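Local structure of gluconokinase (3T61) at residues A[58-62]-A[63-67]; A[73-76]-A[77-81]. The protein probably phosphorylates D-gluconate with ATP to give 6-phospho-D-gluconate and ADP, as a kinase of the GntK/GntV family. All coordinates share one frame; numbering follows the deposited sequence.

Contacts 1 and 2 lie on two helices that follow each other in the chain, 55-63 and 69-83, with their centres about 18 Å apart and their nearest atoms about 6 Å apart, so they do not touch. Contact 1 sits farther from the middle of the chain, where helix 55-63 ends beside the second subunit; backbone bonds around a turn, a lysine held by charge and water, and a carboxylate near a phosphate ion make up its chemistry. Contact 2 lies inside helix 69-83, where helical backbone bonds are accompanied by apolar packing of tryptophan, leucine and isoleucine. Both are partly buried, yet contact 2 divides more sharply into a buried and an exposed face.

Contact 1 (A[58-62]-A[63-67]); sequences IRKMS and EGIPL
The end of helix 55-63 folds back on itself here: K60 and M61 in the last turn meet G64, I65 and L67 of the loop that leads to helix 69-83. The grip is mostly backbone. The carbonyl of K60 takes the amide of I65 (K60 O to I65 N, 2.9 Å) in a nearly straight bond of 162° at the hydrogen, with a weak second one from E63 N. G64 N bonds to M61 O at 3.0 Å, arriving from above the carbonyl plane, while E63 N keeps the helical bond to R59 O. This is a Schellman motif: G64 turns the chain out of the helix with a positive phi of 77°, and the following residues run back alongside the last turn.

Beyond CG the K60 chain is extended, and its CB and CD both lie 3.8 Å from L67 CD2, while the K60 and I65 side chains cross at about a right angle, K60 CD meeting I65 CG2. This carries the ammonium to a water that accepts from K60 NZ (3.1 Å) and donates to P66 O (2.7 Å); NZ also forms a salt bridge with D71. E63 runs side by side with R59, its OE2 3.6 Å from the aliphatic CG of R59, but the charged ends part. The guanidinium reaches E48 of the second subunit in a salt bridge, whereas the carboxylate lies by a bound phosphate ion, probably from the crystallisation liquor. M61, a selenomethionine, packs loosely on L67 and also meets S62 of the second subunit.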
ATOM      1  N   ILE A  58      -3.365   2.932   1.456  1.00 30.96           N
ATOM      2  CA  ILE A  58      -1.963   2.707   1.130  1.00 33.02           C
ATOM      3  C   ILE A  58      -1.025   3.638   1.913  1.00 34.86           C
ATOM      4  O   ILE A  58       0.069   3.234   2.337  1.00 33.46           O
ATOM      5  CB  ILE A  58      -1.737   2.887  -0.386  1.00 32.62           C
ATOM      6  CG1 ILE A  58      -2.636   1.907  -1.148  1.00 33.04           C
ATOM      7  CG2 ILE A  58      -0.276   2.636  -0.741  1.00 32.90           C
ATOM      8  CD1 ILE A  58      -2.593   2.048  -2.650  1.00 32.62           C
ATOM      9  N   ARG A  59      -1.455   4.880   2.111  1.00 35.26           N
ATOM     10  CA  ARG A  59      -0.654   5.838   2.856  1.00 36.44           C
ATOM     11  C   ARG A  59      -0.486   5.333   4.296  1.00 35.78           C
ATOM     12  O   ARG A  59       0.622   5.329   4.834  1.00 34.91           O
ATOM     13  CB  ARG A  59      -1.334   7.210   2.852  1.00 37.19           C
ATOM     14  CG  ARG A  59      -0.477   8.366   3.380  1.00 38.78           C
ATOM     15  CD  ARG A  59      -1.367   9.546   3.729  1.00 39.12           C
ATOM     16  NE  ARG A  59      -2.292   9.821   2.638  1.00 40.39           N
ATOM     17  CZ  ARG A  59      -3.590  10.058   2.792  1.00 42.34           C
ATOM     18  NH1 ARG A  59      -4.127  10.058   4.001  1.00 43.50           N
ATOM     19  NH2 ARG A  59      -4.357  10.286   1.731  1.00 41.94           N
ATOM     20  N   LYS A  60      -1.581   4.909   4.921  1.00 34.24           N
ATOM     21  CA  LYS A  60      -1.500   4.397   6.284  1.00 33.74           C
ATOM     22  C   LYS A  60      -0.599   3.171   6.374  1.00 32.95           C
ATOM     23  O   LYS A  60       0.213   3.061   7.289  1.00 32.62           O
ATOM     24  CB  LYS A  60      -2.879   4.032   6.822  1.00 34.61           C
ATOM     25  CG  LYS A  60      -3.733   5.202   7.243  1.00 34.84           C
ATOM     26  CD  LYS A  60      -4.917   4.696   8.052  1.00 36.35           C
ATOM     27  CE  LYS A  60      -5.766   5.824   8.592  1.00 37.41           C
ATOM     28  NZ  LYS A  60      -6.833   5.303   9.493  1.00 37.06           N
HETATM   29  N   MSE A  61      -0.747   2.249   5.431  1.00 31.42           N
HETATM   30  CA  MSE A  61       0.066   1.039   5.426  1.00 33.22           C
HETATM   31  C   MSE A  61       1.529   1.414   5.223  1.00 32.15           C
HETATM   32  O   MSE A  61       2.426   0.828   5.829  1.00 29.23           O
HETATM   33  CB  MSE A  61      -0.410   0.101   4.315  1.00 33.55           C
HETATM   34  CG  MSE A  61      -1.899  -0.236   4.381  1.00 37.50           C
HETATM   35 SE   MSE A  61      -2.488  -1.355   2.894  1.00 55.30          SE
HETATM   36  CE  MSE A  61      -2.448  -3.108   3.799  1.00 36.37           C
ATOM     37  N   SER A  62       1.756   2.419   4.388  1.00 32.98           N
ATOM     38  CA  SER A  62       3.104   2.904   4.112  1.00 35.48           C
ATOM     39  C   SER A  62       3.760   3.373   5.406  1.00 35.14           C
ATOM     40  O   SER A  62       4.955   3.175   5.613  1.00 35.80           O
ATOM     41  CB  SER A  62       3.042   4.073   3.133  1.00 35.89           C
ATOM     42  OG  SER A  62       4.335   4.463   2.734  1.00 42.66           O
ATOM     43  N   GLU A  63       2.959   3.980   6.279  1.00 34.29           N
ATOM     44  CA  GLU A  63       3.434   4.506   7.553  1.00 34.24           C
ATOM     45  C   GLU A  63       3.492   3.456   8.661  1.00 34.53           C
ATOM     46  O   GLU A  63       4.017   3.715   9.742  1.00 34.61           O
ATOM     47  CB  GLU A  63       2.545   5.679   7.974  1.00 32.41           C
ATOM     48  CG  GLU A  63       2.497   6.785   6.918  1.00 35.11           C
ATOM     49  CD  GLU A  63       1.254   7.668   7.022  1.00 37.30           C
ATOM     50  OE1 GLU A  63       0.256   7.220   7.620  1.00 35.95           O
ATOM     51  OE2 GLU A  63       1.269   8.796   6.480  1.00 37.93           O
ATOM     52  N   GLY A  64       2.974   2.264   8.386  1.00 32.38           N
ATOM     53  CA  GLY A  64       2.981   1.225   9.396  1.00 33.07           C
ATOM     54  C   GLY A  64       1.894   1.465  10.423  1.00 33.45           C
ATOM     55  O   GLY A  64       2.007   1.034  11.568  1.00 31.72           O
ATOM     56  N   ILE A  65       0.845   2.172  10.013  1.00 33.70           N
ATOM     57  CA  ILE A  65      -0.290   2.461  10.883  1.00 34.85           C
ATOM     58  C   ILE A  65      -1.433   1.500  10.530  1.00 34.19           C
ATOM     59  O   ILE A  65      -1.731   1.288   9.356  1.00 32.87           O
ATOM     60  CB  ILE A  65      -0.782   3.941  10.702  1.00 36.77           C
ATOM     61  CG1 ILE A  65       0.002   4.888  11.622  1.00 37.95           C
ATOM     62  CG2 ILE A  65      -2.271   4.054  11.028  1.00 37.46           C
ATOM     63  CD1 ILE A  65       1.444   5.062  11.259  1.00 38.03           C
ATOM     64  N   PRO A  66      -2.087   0.906  11.547  1.00 33.58           N
ATOM     65  CA  PRO A  66      -3.193  -0.023  11.288  1.00 33.65           C
ATOM     66  C   PRO A  66      -4.433   0.634  10.667  1.00 33.11           C
ATOM     67  O   PRO A  66      -4.721   1.801  10.920  1.00 32.61           O
ATOM     68  CB  PRO A  66      -3.493  -0.591  12.673  1.00 33.69           C
ATOM     69  CG  PRO A  66      -3.175   0.579  13.572  1.00 33.04           C
ATOM     70  CD  PRO A  66      -1.852   1.034  12.996  1.00 33.47           C
ATOM     71  N   LEU A  67      -5.160  -0.132   9.855  1.00 31.49           N
ATOM     72  CA  LEU A  67      -6.381   0.347   9.214  1.00 31.13           C
ATOM     73  C   LEU A  67      -7.582   0.103  10.124  1.00 30.40           C
ATOM     74  O   LEU A  67      -7.573  -0.821  10.932  1.00 30.87           O
ATOM     75  CB  LEU A  67      -6.607  -0.380   7.888  1.00 30.83           C
ATOM     76  CG  LEU A  67      -5.562  -0.181   6.791  1.00 30.24           C
ATOM     77  CD1 LEU A  67      -5.950  -0.989   5.568  1.00 29.24           C
ATOM     78  CD2 LEU A  67      -5.455   1.297   6.461  1.00 28.82           C
TER
HETATM   79  O   HOH W   1      -5.848   3.973  12.082  1.00 48.47           O

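Contact 2 (A[73-76]-A[77-81]); sequences WPWL and AAIGE
W75 and I79, one turn apart on helix 69-83, form the tightly packed side of this contact. I79 CG1 sits over one face of the indole, 4.2 Å from the centroid of the five-membered ring and 12° off its normal, a CH-pi contact. With CG anti to its own amide nitrogen (chi1 167°), the W75 indole stands out from the helix beside the I79 side chain, the two pointing the same way, and I79 CD1 comes 3.9 Å from W75 NE1. That nitrogen donates to G49 O, and H53 stacks on the ring. One residue on, L76 CD1 lies 3.8 Å above the plane of the W73 ring, toward its rim; W73 in turn meets Y100 edge-to-face, so this side packs against helix 98-106.

Across the helix P74, A77 and E81 are exposed, and A77 CB merely rests 3.5 Å from W73 O. Helical backbone bonds run along the axis beneath both faces: I79 N bonds to W75 O, and G80 N reaches L76 O at 2.7 Å. P74 has no amide hydrogen to give to the preceding turn, and the helix is kinked there. Such chemistry implies an amphipathic helix, its buried face held by apolar and aromatic packing, with the indole N-H of W75 satisfied by a backbone carbonyl.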
ATOM      1  N   TRP A  73     -13.848  -1.184   4.523  1.00 27.46           N
ATOM      2  CA  TRP A  73     -15.082  -1.364   3.761  1.00 27.21           C
ATOM      3  C   TRP A  73     -15.052  -0.994   2.282  1.00 25.70           C
ATOM      4  O   TRP A  73     -15.504  -1.771   1.449  1.00 26.15           O
ATOM      5  CB  TRP A  73     -16.236  -0.669   4.476  1.00 24.84           C
ATOM      6  CG  TRP A  73     -16.732  -1.527   5.573  1.00 25.34           C
ATOM      7  CD1 TRP A  73     -16.754  -1.231   6.903  1.00 27.18           C
ATOM      8  CD2 TRP A  73     -17.198  -2.874   5.451  1.00 24.71           C
ATOM      9  NE1 TRP A  73     -17.200  -2.313   7.618  1.00 26.87           N
ATOM     10  CE2 TRP A  73     -17.480  -3.335   6.751  1.00 25.96           C
ATOM     11  CE3 TRP A  73     -17.402  -3.737   4.366  1.00 24.32           C
ATOM     12  CZ2 TRP A  73     -17.956  -4.626   6.999  1.00 26.94           C
ATOM     13  CZ3 TRP A  73     -17.875  -5.015   4.611  1.00 24.06           C
ATOM     14  CH2 TRP A  73     -18.147  -5.449   5.918  1.00 26.93           C
ATOM     15  N   PRO A  74     -14.520   0.182   1.924  1.00 26.78           N
ATOM     16  CA  PRO A  74     -14.538   0.426   0.476  1.00 28.01           C
ATOM     17  C   PRO A  74     -13.615  -0.534  -0.286  1.00 27.74           C
ATOM     18  O   PRO A  74     -13.843  -0.846  -1.460  1.00 26.49           O
ATOM     19  CB  PRO A  74     -14.123   1.904   0.353  1.00 28.92           C
ATOM     20  CG  PRO A  74     -13.421   2.217   1.658  1.00 29.03           C
ATOM     21  CD  PRO A  74     -14.211   1.413   2.677  1.00 28.45           C
ATOM     22  N   TRP A  75     -12.580  -1.014   0.398  1.00 28.24           N
ATOM     23  CA  TRP A  75     -11.633  -1.959  -0.186  1.00 25.34           C
ATOM     24  C   TRP A  75     -12.343  -3.303  -0.359  1.00 24.59           C
ATOM     25  O   TRP A  75     -12.261  -3.949  -1.409  1.00 21.22           O
ATOM     26  CB  TRP A  75     -10.443  -2.110   0.760  1.00 26.84           C
ATOM     27  CG  TRP A  75      -9.529  -3.265   0.477  1.00 26.01           C
ATOM     28  CD1 TRP A  75      -8.803  -3.483  -0.660  1.00 27.41           C
ATOM     29  CD2 TRP A  75      -9.178  -4.319   1.385  1.00 25.68           C
ATOM     30  NE1 TRP A  75      -8.003  -4.593  -0.506  1.00 27.38           N
ATOM     31  CE2 TRP A  75      -8.201  -5.112   0.743  1.00 27.49           C
ATOM     32  CE3 TRP A  75      -9.558  -4.636   2.694  1.00 27.04           C
ATOM     33  CZ2 TRP A  75      -7.637  -6.247   1.357  1.00 28.18           C
ATOM     34  CZ3 TRP A  75      -8.988  -5.763   3.306  1.00 26.61           C
ATOM     35  CH2 TRP A  75      -8.028  -6.539   2.641  1.00 24.59           C
ATOM     36  N   LEU A  76     -13.042  -3.711   0.692  1.00 23.35           N
ATOM     37  CA  LEU A  76     -13.781  -4.967   0.688  1.00 25.76           C
ATOM     38  C   LEU A  76     -14.864  -4.929  -0.399  1.00 26.65           C
ATOM     39  O   LEU A  76     -15.154  -5.947  -1.040  1.00 23.87           O
ATOM     40  CB  LEU A  76     -14.392  -5.213   2.079  1.00 23.50           C
ATOM     41  CG  LEU A  76     -13.355  -5.548   3.163  1.00 24.61           C
ATOM     42  CD1 LEU A  76     -13.999  -5.514   4.546  1.00 22.20           C
ATOM     43  CD2 LEU A  76     -12.748  -6.928   2.871  1.00 22.19           C
ATOM     44  N   ALA A  77     -15.443  -3.745  -0.618  1.00 25.91           N
ATOM     45  CA  ALA A  77     -16.462  -3.596  -1.650  1.00 27.43           C
ATOM     46  C   ALA A  77     -15.813  -3.882  -2.991  1.00 25.99           C
ATOM     47  O   ALA A  77     -16.362  -4.608  -3.812  1.00 26.40           O
ATOM     48  CB  ALA A  77     -17.048  -2.186  -1.640  1.00 26.85           C
ATOM     49  N   ALA A  78     -14.628  -3.328  -3.217  1.00 25.78           N
ATOM     50  CA  ALA A  78     -13.958  -3.573  -4.489  1.00 25.28           C
ATOM     51  C   ALA A  78     -13.602  -5.060  -4.609  1.00 26.85           C
ATOM     52  O   ALA A  78     -13.636  -5.625  -5.709  1.00 26.97           O
ATOM     53  CB  ALA A  78     -12.709  -2.694  -4.619  1.00 23.49           C
ATOM     54  N   ILE A  79     -13.262  -5.695  -3.487  1.00 25.38           N
ATOM     55  CA  ILE A  79     -12.937  -7.127  -3.500  1.00 26.56           C
ATOM     56  C   ILE A  79     -14.218  -7.886  -3.877  1.00 25.61           C
ATOM     57  O   ILE A  79     -14.218  -8.765  -4.741  1.00 21.48           O
ATOM     58  CB  ILE A  79     -12.481  -7.652  -2.096  1.00 25.76           C
ATOM     59  CG1 ILE A  79     -11.166  -6.996  -1.663  1.00 28.78           C
ATOM     60  CG2 ILE A  79     -12.319  -9.155  -2.141  1.00 25.55           C
ATOM     61  CD1 ILE A  79      -9.981  -7.323  -2.541  1.00 27.44           C
ATOM     62  N   GLY A  80     -15.304  -7.535  -3.198  1.00 25.48           N
ATOM     63  CA  GLY A  80     -16.588  -8.160  -3.466  1.00 29.01           C
ATOM     64  C   GLY A  80     -16.987  -8.087  -4.927  1.00 30.31           C
ATOM     65  O   GLY A  80     -17.469  -9.074  -5.489  1.00 29.01           O
ATOM     66  N   GLU A  81     -16.784  -6.929  -5.558  1.00 30.29           N
ATOM     67  CA  GLU A  81     -17.151  -6.775  -6.969  1.00 31.69           C
ATOM     68  C   GLU A  81     -16.369  -7.721  -7.885  1.00 31.83           C
ATOM     69  O   GLU A  81     -16.917  -8.220  -8.862  1.00 31.97           O
ATOM     70  CB  GLU A  81     -16.950  -5.323  -7.433  1.00 29.74           C
ATOM     71  CG  GLU A  81     -17.853  -4.281  -6.755  1.00 29.90           C
ATOM     72  CD  GLU A  81     -19.334  -4.423  -7.107  1.00 31.28           C
ATOM     73  OE1 GLU A  81     -19.662  -5.088  -8.110  1.00 28.32           O
ATOM     74  OE2 GLU A  81     -20.177  -3.855  -6.375  1.00 30.99           O
TER